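Side-chain contacts in SusD/RagB family nutrient-binding outer membrane lipoprotein (Bacteroides vulgatus, PDB 4F7A), which probably binds glycans, perhaps mucin O-glycans, at the outer membrane as a nutrient-capturing SusD homologue: residues Y60-A65 with K71-A76; S69-N72 with L77-G80; L207-S212 with R341-L346. All blocks are in the same frame, centred on the assembly; numbering follows the deposited sequence.

Overall arrangement
Contacts 1 and 2 form one local cluster, with centres about 8 Å apart. They share K71 and N72, and the loop that holds these residues leads from strand 61-62 to helix 79-82. Contact 1 ties this loop back to the strand, and contact 2 ties it forward to the start of the helix. Contact 3 comes later in the chain, joining the ends of helices 193-210 and 334-346. It lies across the centre of the molecule, about 31 Å from contact 1 and 33 Å from contact 2, measured between centres. The three thus sample a connecting loop and the helical packing of one TPR-like, predominantly helical SusD chain.

Contact 1: Y60-A65 with K71-A76; sequences YFHDFA and KNTVYA
H62 and T73 come closest along the backbones, their CA atoms 8.5 Å apart, a gap that only side chains bridge. H62 ends the short strand 61-62, which pairs antiparallel with strand 262-263, whereas T73 lies in a 3-10 turn of the loop that follows. In that turn the carbonyl oxygen of K71 accepts twice, from V74 N and A76 N, and Y75 N bonds to N72 O. On the other segment D63 forms an Asx turn: its OD1 takes the backbone N of A65 at 3.2 Å, approached on the anti side and well out of the carboxylate plane.

The contact itself rests on one pair. H62 NE2 and T73 OG1 are 2.7 Å apart in a nearly straight hydrogen bond (168°), in which either atom could be the donor. The hydroxyl sits at the edge of the imidazole, in the ring plane, and the two side chains cross at about a right angle. With CG anti to the backbone N (chi1 -154°), the H62 ring swings beside its own carbonyl carbon and its far nitrogen extends to the loop. T73 OG1 is likewise anti to its N, which turns the hydroxyl rather than the methyl to the histidine.

Both residues are buried, and M56 of helix 54-57 packs against each. T73 OG1 has a second partner in G301 N, so the hydroxyl joins three parts of the chain. The ring is fixed at its other nitrogen as well: H62 ND1 donates to D63 O at 2.8 Å, with that oxygen 7° out of the ring plane.

Contact 2: S69-N72 with L77-G80; sequences SDKN and LEAG
The side-chain oxygen of N72, OD1, receives the backbone N-H of E78 in a hydrogen bond of 2.9 Å. The bond is straight at both ends: the angle at the hydrogen is 168°, and the donor lies nearly on the extended C=O line of the amide. E78 occupies the N-cap position of helix 79-82, so the asparagine holds the backbone of the residue just before the helix. The same OD1 lies 3.3 Å from L77 CA, and the leucine crosses the amide at about a right angle, bringing CD2 to 3.7 Å from the oxygen.

K71 and E78 run side by side, pointing the same way. The touch is made by the lysine's methylenes, with CD 3.6 Å from E78 OE1. Because the lysine chain bends only at its last torsion (chi4 63°), NZ turns off to D70 OD1, a salt bridge of 3.0 Å met on the syn side of the carboxylate. NZ remains 5.0 Å from E78 OE1, so the attraction there is probably only long-range; K67 O is a further partner of the ammonium. An alanine in place of K71 would probably leave the D70 carboxylate without its mate and strip E78 of the aliphatic chain beside it.

N72 ND2 bonds to L52 O. Helix 54-57 packs on the loop, with F57 against both N72 and L77, while W81 and T82 of helix 79-82 touch N72, W81 also reaching K71 and T82 also L77.

Contact 3: L207-S212 with R341-L346; sequences LAMRVS and RAEASL
The E343 carboxylate is the flat group here, and the 207-212 segment lies on one side of its plane. M209 CB stands over that face, 4.0 Å from OE1, and S212 OG, displaced out of the plane on the same side, is 3.7 Å from OE2, too far to bond. E343 runs out extended, with CG anti to the backbone N (chi1 178°), and slides past M209, a selenomethionine, in the opposite direction. M209 bends at chi2 and chi3, which lays its selenium on the backbone of helix 334-346, 3.8 Å from A344 N and 4.0 Å from A344 CB. A344 is small, consistent with the close packing of these helix C-termini, 193-210 and 334-346, in the TPR-like SusD fold; the CA atoms of M209 and A344 are 7.1 Å apart.

S212 OG instead turns back to its own helix end, donating to M209 O at 2.7 Å in the carbonyl plane, on a lone pair. The charge of E343 is met elsewhere: R347 and R444 of helix 435-445 both form salt bridges to OE2. Between the segments, then, cohesion comes from van der Waals packing, while the buried carboxylate is probably kept ionised by the two arginines.

Contact 1: Y60-A65 with K71-A76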
# COMPACT_ATOMS: atom_id res chain seq x y z
N TYR A 60 5.57 -2.70 9.38
CA TYR A 60 5.62 -1.32 9.87
C TYR A 60 5.16 -1.18 11.32
O TYR A 60 5.79 -0.47 12.11
CB TYR A 60 4.71 -0.38 9.07
CG TYR A 60 5.13 -0.01 7.67
CD1 TYR A 60 6.45 -0.18 7.22
CD2 TYR A 60 4.21 0.55 6.81
CE1 TYR A 60 6.80 0.21 5.91
CE2 TYR A 60 4.55 0.91 5.52
CZ TYR A 60 5.85 0.74 5.07
OH TYR A 60 6.13 1.16 3.80
N PHE A 61 4.02 -1.78 11.63
CA PHE A 61 3.29 -1.49 12.88
C PHE A 61 2.86 -2.73 13.62
O PHE A 61 2.77 -3.83 13.06
CB PHE A 61 2.04 -0.62 12.62
CG PHE A 61 2.36 0.75 12.07
CD1 PHE A 61 2.99 1.70 12.86
CD2 PHE A 61 1.99 1.09 10.77
CE1 PHE A 61 3.29 2.95 12.35
CE2 PHE A 61 2.29 2.37 10.26
CZ PHE A 61 2.95 3.29 11.07
N HIS A 62 2.61 -2.56 14.92
CA HIS A 62 2.06 -3.64 15.74
C HIS A 62 1.29 -3.04 16.90
O HIS A 62 1.62 -1.95 17.37
CB HIS A 62 3.16 -4.58 16.24
CG HIS A 62 2.69 -5.97 16.53
ND1 HIS A 62 1.88 -6.27 17.60
CD2 HIS A 62 2.91 -7.15 15.89
CE1 HIS A 62 1.62 -7.57 17.61
NE2 HIS A 62 2.23 -8.12 16.58
N ASP A 63 0.22 -3.71 17.30
CA ASP A 63 -0.53 -3.33 18.47
C ASP A 63 0.23 -3.76 19.73
O ASP A 63 1.19 -4.52 19.63
CB ASP A 63 -1.93 -3.96 18.38
CG ASP A 63 -3.00 -3.12 19.07
OD1 ASP A 63 -2.82 -2.83 20.26
OD2 ASP A 63 -4.01 -2.75 18.43
N PHE A 64 -0.15 -3.25 20.90
CA PHE A 64 0.44 -3.70 22.16
C PHE A 64 -0.47 -4.68 22.91
O PHE A 64 -0.03 -5.32 23.88
CB PHE A 64 0.75 -2.51 23.09
CG PHE A 64 -0.47 -1.95 23.78
CD1 PHE A 64 -1.39 -1.20 23.09
CD2 PHE A 64 -0.69 -2.20 25.13
CE1 PHE A 64 -2.53 -0.69 23.73
CE2 PHE A 64 -1.83 -1.69 25.77
CZ PHE A 64 -2.75 -0.95 25.06
N ALA A 65 -1.72 -4.79 22.48
CA ALA A 65 -2.72 -5.47 23.29
C ALA A 65 -2.55 -6.97 23.17
O ALA A 65 -2.81 -7.54 22.10
CB ALA A 65 -4.16 -5.05 22.90
N LYS A 71 -4.29 -13.94 17.62
CA LYS A 71 -4.99 -13.81 16.35
C LYS A 71 -4.03 -13.57 15.17
O LYS A 71 -3.16 -14.42 14.91
CB LYS A 71 -6.10 -12.75 16.48
CG LYS A 71 -7.13 -13.11 17.59
CD LYS A 71 -8.16 -12.00 17.82
CE LYS A 71 -9.18 -12.41 18.86
NZ LYS A 71 -8.58 -12.63 20.19
N ASN A 72 -4.18 -12.46 14.44
CA ASN A 72 -3.49 -12.26 13.17
C ASN A 72 -1.97 -12.34 13.31
O ASN A 72 -1.31 -12.87 12.42
CB ASN A 72 -3.87 -10.92 12.53
CG ASN A 72 -5.15 -10.99 11.73
OD1 ASN A 72 -5.91 -11.95 11.85
ND2 ASN A 72 -5.42 -9.95 10.91
N THR A 73 -1.44 -11.81 14.41
CA THR A 73 -0.00 -11.76 14.59
C THR A 73 0.65 -13.15 14.53
O THR A 73 1.78 -13.28 14.05
CB THR A 73 0.40 -10.98 15.88
OG1 THR A 73 1.81 -10.71 15.85
CG2 THR A 73 0.01 -11.73 17.17
N VAL A 74 -0.06 -14.17 15.02
CA VAL A 74 0.42 -15.57 14.97
C VAL A 74 -0.25 -16.36 13.85
O VAL A 74 -0.28 -17.60 13.86
CB VAL A 74 0.25 -16.31 16.32
CG1 VAL A 74 1.18 -15.75 17.38
CG2 VAL A 74 -1.27 -16.30 16.81
N TYR A 75 -0.74 -15.64 12.85
CA TYR A 75 -1.36 -16.25 11.68
C TYR A 75 -2.61 -17.08 12.00
O TYR A 75 -2.98 -17.95 11.21
CB TYR A 75 -0.37 -17.11 10.87
CG TYR A 75 0.74 -16.40 10.12
CD1 TYR A 75 0.68 -15.03 9.80
CD2 TYR A 75 1.84 -17.10 9.69
CE1 TYR A 75 1.69 -14.42 9.08
CE2 TYR A 75 2.86 -16.49 8.97
CZ TYR A 75 2.79 -15.16 8.67
OH TYR A 75 3.81 -14.60 7.96
N ALA A 76 -3.25 -16.83 13.15
CA ALA A 76 -4.58 -17.39 13.44
C ALA A 76 -5.56 -16.31 12.99
O ALA A 76 -6.00 -15.47 13.76
CB ALA A 76 -4.73 -17.71 14.92

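Contact 2: S69-N72 with L77-G80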
# COMPACT_ATOMS: atom_id res chain seq x y z
N SER A 69 -3.00 -11.04 20.56
CA SER A 69 -1.76 -11.73 20.21
C SER A 69 -1.95 -13.23 19.98
O SER A 69 -0.98 -13.97 19.81
CB SER A 69 -0.68 -11.48 21.27
OG SER A 69 -0.23 -10.15 21.21
N ASP A 70 -3.21 -13.67 20.00
CA ASP A 70 -3.55 -15.05 19.64
C ASP A 70 -4.32 -15.06 18.31
O ASP A 70 -4.87 -16.09 17.90
CB ASP A 70 -4.34 -15.75 20.76
CG ASP A 70 -5.64 -15.05 21.14
OD1 ASP A 70 -5.95 -13.97 20.60
OD2 ASP A 70 -6.34 -15.59 22.00
N LYS A 71 -4.29 -13.94 17.62
CA LYS A 71 -4.99 -13.81 16.35
C LYS A 71 -4.03 -13.57 15.17
O LYS A 71 -3.16 -14.42 14.91
CB LYS A 71 -6.10 -12.75 16.48
CG LYS A 71 -7.13 -13.11 17.59
CD LYS A 71 -8.16 -12.00 17.82
CE LYS A 71 -9.18 -12.41 18.86
NZ LYS A 71 -8.58 -12.63 20.19
N ASN A 72 -4.18 -12.46 14.44
CA ASN A 72 -3.49 -12.26 13.17
C ASN A 72 -1.97 -12.34 13.31
O ASN A 72 -1.31 -12.87 12.42
CB ASN A 72 -3.87 -10.92 12.53
CG ASN A 72 -5.15 -10.99 11.73
OD1 ASN A 72 -5.91 -11.95 11.85
ND2 ASN A 72 -5.42 -9.95 10.91
N LEU A 77 -5.83 -16.28 11.69
CA LEU A 77 -6.45 -15.10 11.11
C LEU A 77 -7.88 -14.94 11.62
O LEU A 77 -8.65 -15.89 11.63
CB LEU A 77 -6.43 -15.17 9.59
CG LEU A 77 -5.06 -15.22 8.91
CD1 LEU A 77 -5.20 -15.17 7.42
CD2 LEU A 77 -4.16 -14.05 9.36
N GLU A 78 -8.20 -13.73 12.07
CA GLU A 78 -9.50 -13.37 12.58
C GLU A 78 -10.43 -12.96 11.41
O GLU A 78 -10.21 -11.95 10.74
CB GLU A 78 -9.35 -12.24 13.59
CG GLU A 78 -10.61 -11.88 14.35
CD GLU A 78 -11.10 -12.97 15.28
OE1 GLU A 78 -10.33 -13.91 15.63
OE2 GLU A 78 -12.28 -12.90 15.66
N ALA A 79 -11.47 -13.77 11.21
CA ALA A 79 -12.37 -13.69 10.06
C ALA A 79 -13.00 -12.31 9.90
O ALA A 79 -13.12 -11.80 8.79
CB ALA A 79 -13.47 -14.79 10.15
N GLY A 80 -13.39 -11.71 11.01
CA GLY A 80 -13.99 -10.36 11.01
C GLY A 80 -13.00 -9.29 10.57
O GLY A 80 -13.36 -8.34 9.85

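Contact 3: L207-S212 with R341-L346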
# COMPACT_ATOMS: atom_id res chain seq x y z
N LEU A 207 1.54 -0.65 -11.22
CA LEU A 207 0.85 -1.89 -11.60
C LEU A 207 1.70 -2.71 -12.58
O LEU A 207 1.70 -3.94 -12.52
CB LEU A 207 -0.50 -1.58 -12.20
CG LEU A 207 -1.46 -0.86 -11.25
CD1 LEU A 207 -2.80 -0.65 -11.92
CD2 LEU A 207 -1.64 -1.59 -9.94
N ALA A 208 2.41 -2.02 -13.46
CA ALA A 208 3.34 -2.62 -14.40
C ALA A 208 4.46 -3.38 -13.69
O ALA A 208 4.75 -4.52 -14.05
CB ALA A 208 3.92 -1.55 -15.34
N MSE A 209 5.07 -2.77 -12.67
CA MSE A 209 6.09 -3.46 -11.92
C MSE A 209 5.50 -4.61 -11.12
O MSE A 209 6.11 -5.68 -11.04
CB MSE A 209 6.90 -2.54 -11.05
CG MSE A 209 7.76 -1.56 -11.81
SE MSE A 209 8.95 -2.31 -13.14
CE MSE A 209 7.85 -2.03 -14.67
N ARG A 210 4.30 -4.44 -10.60
CA ARG A 210 3.63 -5.53 -9.89
C ARG A 210 3.56 -6.81 -10.74
O ARG A 210 3.76 -7.90 -10.22
CB ARG A 210 2.21 -5.16 -9.46
CG ARG A 210 1.60 -6.24 -8.51
CD ARG A 210 1.91 -5.97 -7.03
NE ARG A 210 1.05 -4.90 -6.56
CZ ARG A 210 1.44 -3.73 -6.07
NH1 ARG A 210 2.73 -3.43 -5.94
NH2 ARG A 210 0.53 -2.83 -5.72
N VAL A 211 3.24 -6.67 -12.02
CA VAL A 211 3.04 -7.85 -12.87
C VAL A 211 4.34 -8.31 -13.56
O VAL A 211 4.29 -9.23 -14.36
CB VAL A 211 1.93 -7.65 -13.94
CG1 VAL A 211 0.63 -7.18 -13.28
CG2 VAL A 211 2.37 -6.69 -15.03
N SER A 212 5.48 -7.68 -13.24
CA SER A 212 6.73 -7.93 -13.99
C SER A 212 7.30 -9.35 -13.87
O SER A 212 7.95 -9.81 -14.81
CB SER A 212 7.81 -6.90 -13.64
OG SER A 212 8.14 -6.96 -12.26
N ARG A 341 10.88 3.31 -11.28
CA ARG A 341 11.75 3.55 -12.42
C ARG A 341 13.09 2.83 -12.27
O ARG A 341 13.63 2.30 -13.25
CB ARG A 341 11.97 5.04 -12.61
CG ARG A 341 10.73 5.76 -13.09
CD ARG A 341 10.79 7.26 -12.86
NE ARG A 341 11.65 7.97 -13.78
CZ ARG A 341 11.58 9.28 -14.01
NH1 ARG A 341 10.71 10.05 -13.37
NH2 ARG A 341 12.38 9.84 -14.92
N ALA A 342 13.62 2.78 -11.04
CA ALA A 342 14.86 2.05 -10.80
C ALA A 342 14.69 0.57 -11.15
O ALA A 342 15.56 -0.06 -11.77
CB ALA A 342 15.32 2.22 -9.34
N GLU A 343 13.58 -0.02 -10.74
CA GLU A 343 13.35 -1.40 -11.03
C GLU A 343 13.15 -1.63 -12.52
O GLU A 343 13.61 -2.63 -13.08
CB GLU A 343 12.14 -1.93 -10.25
CG GLU A 343 11.85 -3.42 -10.59
CD GLU A 343 10.75 -4.06 -9.74
OE1 GLU A 343 10.16 -3.36 -8.89
OE2 GLU A 343 10.48 -5.27 -9.96
N ALA A 344 12.41 -0.73 -13.16
CA ALA A 344 12.17 -0.85 -14.60
C ALA A 344 13.51 -0.85 -15.34
O ALA A 344 13.72 -1.65 -16.25
CB ALA A 344 11.24 0.27 -15.12
N SER A 345 14.42 0.02 -14.92
CA SER A 345 15.77 0.06 -15.52
C SER A 345 16.53 -1.22 -15.25
O SER A 345 17.15 -1.78 -16.16
CB SER A 345 16.54 1.28 -15.02
OG SER A 345 15.97 2.45 -15.57
N LEU A 346 16.46 -1.70 -14.02
CA LEU A 346 17.11 -2.96 -13.66
C LEU A 346 16.62 -4.13 -14.52
O LEU A 346 17.41 -5.04 -14.87
CB LEU A 346 16.90 -3.27 -12.18
CG LEU A 346 17.82 -4.30 -11.56
CD1 LEU A 346 19.24 -3.84 -11.69
CD2 LEU A 346 17.42 -4.55 -10.09